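Local coordinates for regulatory protein (Bacillus megaterium, PDB 4UA1), which probably represses the mercury-resistance operon when no metal is bound and, as a dimer that binds mercury(II), switches to activating it while staying on its operator DNA, at residues B[46-49]-B[50-54]; B[103-106]-B[107-110]. One frame throughout, in Å; residues are numbered along the deposited sequence.

Overall arrangement
Each contact is a local one, between successive turns of one helix: contact 1 on helix 44-57 in the MerR-type helix-turn-helix region, contact 2 near the end of the long helix 78-112. Their centres are about 38 Å apart, on opposite sides of the chain's centre, and their nearest atoms about 23 Å. Both meet the second subunit. Contact 1 has no exposed residue among those that touch; its side chains meet carbon to carbon, in van der Waals contact, and its arginine finds its salt bridge outside the segments. Contact 2 is two-sided: L107 and L110 are buried, whereas R105, M106 and D109 lie at the surface, where an ion pair forms within the helix.

Contact 1. Residues B[46-49]-B[50-54]; sequences VDRL and HFIKR
V46 and H50, one helical turn apart, run alongside each other in the same direction. The valine's CG1 branch sits 3.8 Å from CD2 of the H50 imidazole, while CA of D47 approaches the ring at its edge. With CG beside the backbone N (chi1 -85°), the H50 ring lies back along the helix, next to V46. On another side of the helix the R48 stem passes I52 at a slant: CG of R48, in the aliphatic root of the arginine, meets CD1 of I52 at 3.8 Å. The rest of R48 bends at chi3 (-90°), and its guanidinium pairs with D73 through a salt bridge. Beneath these meetings run the regular i to i+4 hydrogen bonds of the alpha-helix. F51 N reaches D47 O at 2.9 Å, and K53 N bonds to L49 O at 2.9 Å. L69 of helix 62-74 packs on R48, F51 and I52, while M130 of the second subunit packs on D47 and H50. Between the segments the side chains thus contribute carbon-to-carbon van der Waals contacts and the backbone supplies the hydrogen bonds, while the charge of R48 is used to tie helix 44-57 to helix 62-74.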
ATOM      1  N   VAL B  46      -5.469 -26.474   1.913  1.00 39.11           N
ATOM      2  CA  VAL B  46      -4.077 -26.114   1.726  1.00 45.31           C
ATOM      3  C   VAL B  46      -3.966 -25.401   0.396  1.00 39.34           C
ATOM      4  O   VAL B  46      -3.367 -24.329   0.300  1.00 37.92           O
ATOM      5  CB  VAL B  46      -3.161 -27.342   1.756  1.00 46.93           C
ATOM      6  CG1 VAL B  46      -1.739 -26.973   1.321  1.00 45.89           C
ATOM      7  CG2 VAL B  46      -3.179 -27.957   3.138  1.00 39.14           C
ATOM      8  N   ASP B  47      -4.571 -26.015  -0.616  1.00 37.90           N
ATOM      9  CA  ASP B  47      -4.669 -25.451  -1.962  1.00 45.17           C
ATOM     10  C   ASP B  47      -5.415 -24.104  -2.002  1.00 37.17           C
ATOM     11  O   ASP B  47      -4.935 -23.150  -2.631  1.00 35.97           O
ATOM     12  CB  ASP B  47      -5.308 -26.491  -2.899  1.00 44.63           C
ATOM     13  CG  ASP B  47      -4.392 -27.719  -3.113  1.00 52.63           C
ATOM     14  OD1 ASP B  47      -3.160 -27.591  -2.901  1.00 48.82           O
ATOM     15  OD2 ASP B  47      -4.892 -28.808  -3.473  1.00 46.23           O
ATOM     16  N   ARG B  48      -6.570 -24.016  -1.337  1.00 32.99           N
ATOM     17  CA  ARG B  48      -7.341 -22.781  -1.351  1.00 31.47           C
ATOM     18  C   ARG B  48      -6.550 -21.661  -0.693  1.00 34.06           C
ATOM     19  O   ARG B  48      -6.588 -20.511  -1.121  1.00 37.54           O
ATOM     20  CB  ARG B  48      -8.691 -22.946  -0.669  1.00 40.76           C
ATOM     21  CG  ARG B  48      -9.513 -21.672  -0.754  1.00 34.59           C
ATOM     22  CD  ARG B  48     -10.956 -21.876  -0.379  1.00 38.06           C
ATOM     23  NE  ARG B  48     -11.729 -22.231  -1.565  1.00 50.56           N
ATOM     24  CZ  ARG B  48     -12.848 -21.632  -1.955  1.00 39.95           C
ATOM     25  NH1 ARG B  48     -13.378 -20.649  -1.240  1.00 37.62           N
ATOM     26  NH2 ARG B  48     -13.454 -22.047  -3.052  1.00 49.04           N
ATOM     27  N   LEU B  49      -5.830 -22.010   0.355  1.00 30.33           N
ATOM     28  CA  LEU B  49      -4.998 -21.059   1.045  1.00 30.73           C
ATOM     29  C   LEU B  49      -3.770 -20.644   0.218  1.00 34.63           C
ATOM     30  O   LEU B  49      -3.354 -19.482   0.294  1.00 40.03           O
ATOM     31  CB  LEU B  49      -4.581 -21.641   2.391  1.00 34.49           C
ATOM     32  CG  LEU B  49      -3.919 -20.726   3.417  1.00 30.34           C
ATOM     33  CD1 LEU B  49      -4.794 -19.546   3.643  1.00 29.15           C
ATOM     34  CD2 LEU B  49      -3.659 -21.478   4.732  1.00 31.40           C
ATOM     35  N   HIS B  50      -3.181 -21.566  -0.553  1.00 30.04           N
ATOM     36  CA  HIS B  50      -2.116 -21.178  -1.504  1.00 37.61           C
ATOM     37  C   HIS B  50      -2.656 -20.164  -2.487  1.00 33.45           C
ATOM     38  O   HIS B  50      -2.066 -19.099  -2.697  1.00 28.69           O
ATOM     39  CB  HIS B  50      -1.552 -22.372  -2.291  1.00 33.22           C
ATOM     40  CG  HIS B  50      -0.465 -23.104  -1.578  1.00 44.33           C
ATOM     41  ND1 HIS B  50       0.701 -22.492  -1.176  1.00 54.77           N
ATOM     42  CD2 HIS B  50      -0.379 -24.391  -1.160  1.00 47.52           C
ATOM     43  CE1 HIS B  50       1.465 -23.373  -0.554  1.00 52.22           C
ATOM     44  NE2 HIS B  50       0.832 -24.532  -0.528  1.00 47.40           N
ATOM     45  N   PHE B  51      -3.797 -20.529  -3.072  1.00 29.96           N
ATOM     46  CA  PHE B  51      -4.478 -19.722  -4.060  1.00 30.27           C
ATOM     47  C   PHE B  51      -4.701 -18.294  -3.509  1.00 38.26           C
ATOM     48  O   PHE B  51      -4.386 -17.284  -4.165  1.00 26.12           O
ATOM     49  CB  PHE B  51      -5.810 -20.391  -4.414  1.00 30.63           C
ATOM     50  CG  PHE B  51      -6.600 -19.672  -5.475  1.00 32.28           C
ATOM     51  CD1 PHE B  51      -5.963 -19.063  -6.550  1.00 34.97           C
ATOM     52  CD2 PHE B  51      -7.979 -19.599  -5.396  1.00 30.40           C
ATOM     53  CE1 PHE B  51      -6.685 -18.398  -7.525  1.00 30.32           C
ATOM     54  CE2 PHE B  51      -8.713 -18.941  -6.365  1.00 33.28           C
ATOM     55  CZ  PHE B  51      -8.065 -18.334  -7.426  1.00 41.26           C
ATOM     56  N   ILE B  52      -5.203 -18.219  -2.280  1.00 27.03           N
ATOM     57  CA  ILE B  52      -5.524 -16.938  -1.685  1.00 32.66           C
ATOM     58  C   ILE B  52      -4.257 -16.124  -1.432  1.00 28.45           C
ATOM     59  O   ILE B  52      -4.175 -14.934  -1.779  1.00 26.10           O
ATOM     60  CB  ILE B  52      -6.308 -17.136  -0.383  1.00 26.84           C
ATOM     61  CG1 ILE B  52      -7.724 -17.613  -0.703  1.00 27.86           C
ATOM     62  CG2 ILE B  52      -6.364 -15.854   0.403  1.00 25.73           C
ATOM     63  CD1 ILE B  52      -8.425 -18.202   0.472  1.00 40.32           C
ATOM     64  N   LYS B  53      -3.265 -16.775  -0.836  1.00 36.37           N
ATOM     65  CA  LYS B  53      -1.998 -16.120  -0.580  1.00 40.64           C
ATOM     66  C   LYS B  53      -1.443 -15.516  -1.887  1.00 29.07           C
ATOM     67  O   LYS B  53      -1.052 -14.339  -1.935  1.00 29.94           O
ATOM     68  CB  LYS B  53      -1.010 -17.116   0.060  1.00 36.07           C
ATOM     69  CG  LYS B  53       0.392 -16.566   0.328  1.00 34.47           C
ATOM     70  CD  LYS B  53       0.338 -15.446   1.340  1.00 52.34           C
ATOM     71  CE  LYS B  53       1.704 -14.865   1.637  1.00 50.23           C
ATOM     72  NZ  LYS B  53       1.557 -13.438   2.057  1.00 47.97           N
ATOM     73  N   ARG B  54      -1.443 -16.296  -2.962  1.00 28.31           N
ATOM     74  CA  ARG B  54      -0.791 -15.816  -4.170  1.00 34.57           C
ATOM     75  C   ARG B  54      -1.599 -14.736  -4.845  1.00 27.82           C
ATOM     76  O   ARG B  54      -1.024 -13.816  -5.419  1.00 43.28           O
ATOM     77  CB  ARG B  54      -0.495 -16.955  -5.146  1.00 29.62           C
ATOM     78  CG  ARG B  54       0.545 -17.855  -4.546  1.00 35.13           C
ATOM     79  CD  ARG B  54       0.854 -19.063  -5.363  1.00 48.51           C
ATOM     80  NE  ARG B  54       1.393 -20.093  -4.485  1.00 60.24           N
ATOM     81  CZ  ARG B  54       2.088 -21.153  -4.884  1.00 57.24           C
ATOM     82  NH1 ARG B  54       2.425 -21.313  -6.166  1.00 50.16           N
ATOM     83  NH2 ARG B  54       2.500 -22.023  -3.980  1.00 50.33           N
TER

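Contact 2. Residues B[103-106]-B[107-110]; sequences IERM and LMDL
R105 folds its guanidinium over M108, whose CG lies over one face of the flat group. Bends at chi2 (53°) and chi3 (45°) curl the arginine round toward the next turn, on the C-terminal side. That curl also brings NH1 to D109, which it meets in a salt bridge at 3.5 Å to OD1. The carboxylate oxygen stands at the guanidinium edge, in plane, although the two groups are turned 40° apart. The R105 CD methylene lies beside the same carboxylate. Elsewhere on the helix I103 runs alongside L107, CG2 of the isoleucine 3.8 Å from CD1 of the leucine. Backbone bonds support both pairs: L107 N to I103 O at 2.9 Å and D109 N to R105 O at 3.0 Å. I90 of the second subunit packs on L107 and M108, and E104 OE1 accepts a hydrogen bond from Q94 NE2 of that subunit, while L110 packs on T128 and L129 of helix 124-130. An i to i+4 ion pair on the exposed side and apolar residues against the partner chain make this an amphipathic helix, consistent with the long dimerization helix of MerR-family regulators.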
ATOM      1  N   ILE B 103       2.332  10.771  -9.296  1.00 36.74           N
ATOM      2  CA  ILE B 103       3.121  11.230  -8.158  1.00 34.92           C
ATOM      3  C   ILE B 103       4.581  11.508  -8.534  1.00 25.54           C
ATOM      4  O   ILE B 103       5.168  12.511  -8.143  1.00 26.61           O
ATOM      5  CB  ILE B 103       3.071  10.212  -7.033  1.00 23.32           C
ATOM      6  CG1 ILE B 103       1.725  10.326  -6.343  1.00 21.84           C
ATOM      7  CG2 ILE B 103       4.199  10.437  -6.029  1.00 21.18           C
ATOM      8  CD1 ILE B 103       1.388   9.117  -5.495  1.00 30.94           C
ATOM      9  N   GLU B 104       5.158  10.609  -9.301  1.00 24.71           N
ATOM     10  CA  GLU B 104       6.503  10.791  -9.774  1.00 33.86           C
ATOM     11  C   GLU B 104       6.630  12.129 -10.507  1.00 28.85           C
ATOM     12  O   GLU B 104       7.534  12.912 -10.237  1.00 24.83           O
ATOM     13  CB  GLU B 104       6.862   9.631 -10.670  1.00 25.14           C
ATOM     14  CG  GLU B 104       8.313   9.225 -10.663  1.00 33.86           C
ATOM     15  CD  GLU B 104       8.523   8.071 -11.630  1.00 49.28           C
ATOM     16  OE1 GLU B 104       9.678   7.675 -11.908  1.00 40.08           O
ATOM     17  OE2 GLU B 104       7.492   7.584 -12.139  1.00 54.10           O
ATOM     18  N   ARG B 105       5.687  12.408 -11.397  1.00 25.20           N
ATOM     19  CA  ARG B 105       5.718  13.626 -12.190  1.00 27.00           C
ATOM     20  C   ARG B 105       5.614  14.849 -11.287  1.00 30.53           C
ATOM     21  O   ARG B 105       6.293  15.869 -11.530  1.00 28.23           O
ATOM     22  CB  ARG B 105       4.588  13.596 -13.245  1.00 26.90           C
ATOM     23  CG  ARG B 105       4.220  14.939 -13.951  1.00 28.33           C
ATOM     24  CD  ARG B 105       5.422  15.641 -14.565  1.00 29.06           C
ATOM     25  NE  ARG B 105       6.251  14.692 -15.291  1.00 39.98           N
ATOM     26  CZ  ARG B 105       7.565  14.798 -15.443  1.00 43.38           C
ATOM     27  NH1 ARG B 105       8.227  15.830 -14.922  1.00 54.60           N
ATOM     28  NH2 ARG B 105       8.213  13.865 -16.117  1.00 33.67           N
ATOM     29  N   MET B 106       4.761  14.759 -10.268  1.00 23.86           N
ATOM     30  CA  MET B 106       4.674  15.831  -9.262  1.00 23.92           C
ATOM     31  C   MET B 106       5.988  16.104  -8.550  1.00 23.46           C
ATOM     32  O   MET B 106       6.351  17.242  -8.309  1.00 23.87           O
ATOM     33  CB  MET B 106       3.606  15.513  -8.222  1.00 28.01           C
ATOM     34  CG  MET B 106       2.203  15.885  -8.678  1.00 24.75           C
ATOM     35  SD  MET B 106       0.951  15.026  -7.705  1.00 51.46           S
ATOM     36  CE  MET B 106      -0.350  16.242  -7.821  1.00 26.45           C
ATOM     37  N   LEU B 107       6.665  15.033  -8.174  1.00 22.75           N
ATOM     38  CA  LEU B 107       7.913  15.134  -7.471  1.00 22.56           C
ATOM     39  C   LEU B 107       8.950  15.758  -8.364  1.00 23.12           C
ATOM     40  O   LEU B 107       9.722  16.609  -7.924  1.00 23.38           O
ATOM     41  CB  LEU B 107       8.353  13.761  -6.983  1.00 24.29           C
ATOM     42  CG  LEU B 107       7.466  13.080  -5.926  1.00 21.59           C
ATOM     43  CD1 LEU B 107       7.848  11.601  -5.784  1.00 21.17           C
ATOM     44  CD2 LEU B 107       7.508  13.783  -4.581  1.00 21.87           C
ATOM     45  N   MET B 108       8.937  15.344  -9.628  1.00 23.99           N
ATOM     46  CA  MET B 108       9.820  15.896 -10.640  1.00 24.44           C
ATOM     47  C   MET B 108       9.642  17.430 -10.776  1.00 31.03           C
ATOM     48  O   MET B 108      10.612  18.203 -10.745  1.00 25.50           O
ATOM     49  CB  MET B 108       9.555  15.212 -11.979  1.00 34.50           C
ATOM     50  CG  MET B 108       9.904  13.709 -12.038  1.00 32.50           C
ATOM     51  SD  MET B 108      11.673  13.331 -12.135  1.00 66.18           S
ATOM     52  CE  MET B 108      12.165  14.256 -13.596  1.00 34.20           C
ATOM     53  N   ASP B 109       8.396  17.875 -10.900  1.00 25.26           N
ATOM     54  CA  ASP B 109       8.138  19.294 -11.049  1.00 26.05           C
ATOM     55  C   ASP B 109       8.566  20.086  -9.807  1.00 29.30           C
ATOM     56  O   ASP B 109       9.152  21.198  -9.914  1.00 26.25           O
ATOM     57  CB  ASP B 109       6.672  19.510 -11.363  1.00 28.19           C
ATOM     58  CG  ASP B 109       6.274  18.890 -12.693  1.00 37.78           C
ATOM     59  OD1 ASP B 109       7.140  18.898 -13.622  1.00 32.24           O
ATOM     60  OD2 ASP B 109       5.116  18.399 -12.791  1.00 27.53           O
ATOM     61  N   LEU B 110       8.267  19.516  -8.637  1.00 24.85           N
ATOM     62  CA  LEU B 110       8.756  20.062  -7.384  1.00 24.68           C
ATOM     63  C   LEU B 110      10.284  20.265  -7.360  1.00 29.92           C
ATOM     64  O   LEU B 110      10.768  21.367  -7.096  1.00 25.22           O
ATOM     65  CB  LEU B 110       8.347  19.139  -6.258  1.00 25.58           C
ATOM     66  CG  LEU B 110       6.903  19.355  -5.870  1.00 25.02           C
ATOM     67  CD1 LEU B 110       6.397  18.213  -4.970  1.00 23.89           C
ATOM     68  CD2 LEU B 110       6.839  20.713  -5.183  1.00 25.56           C
TER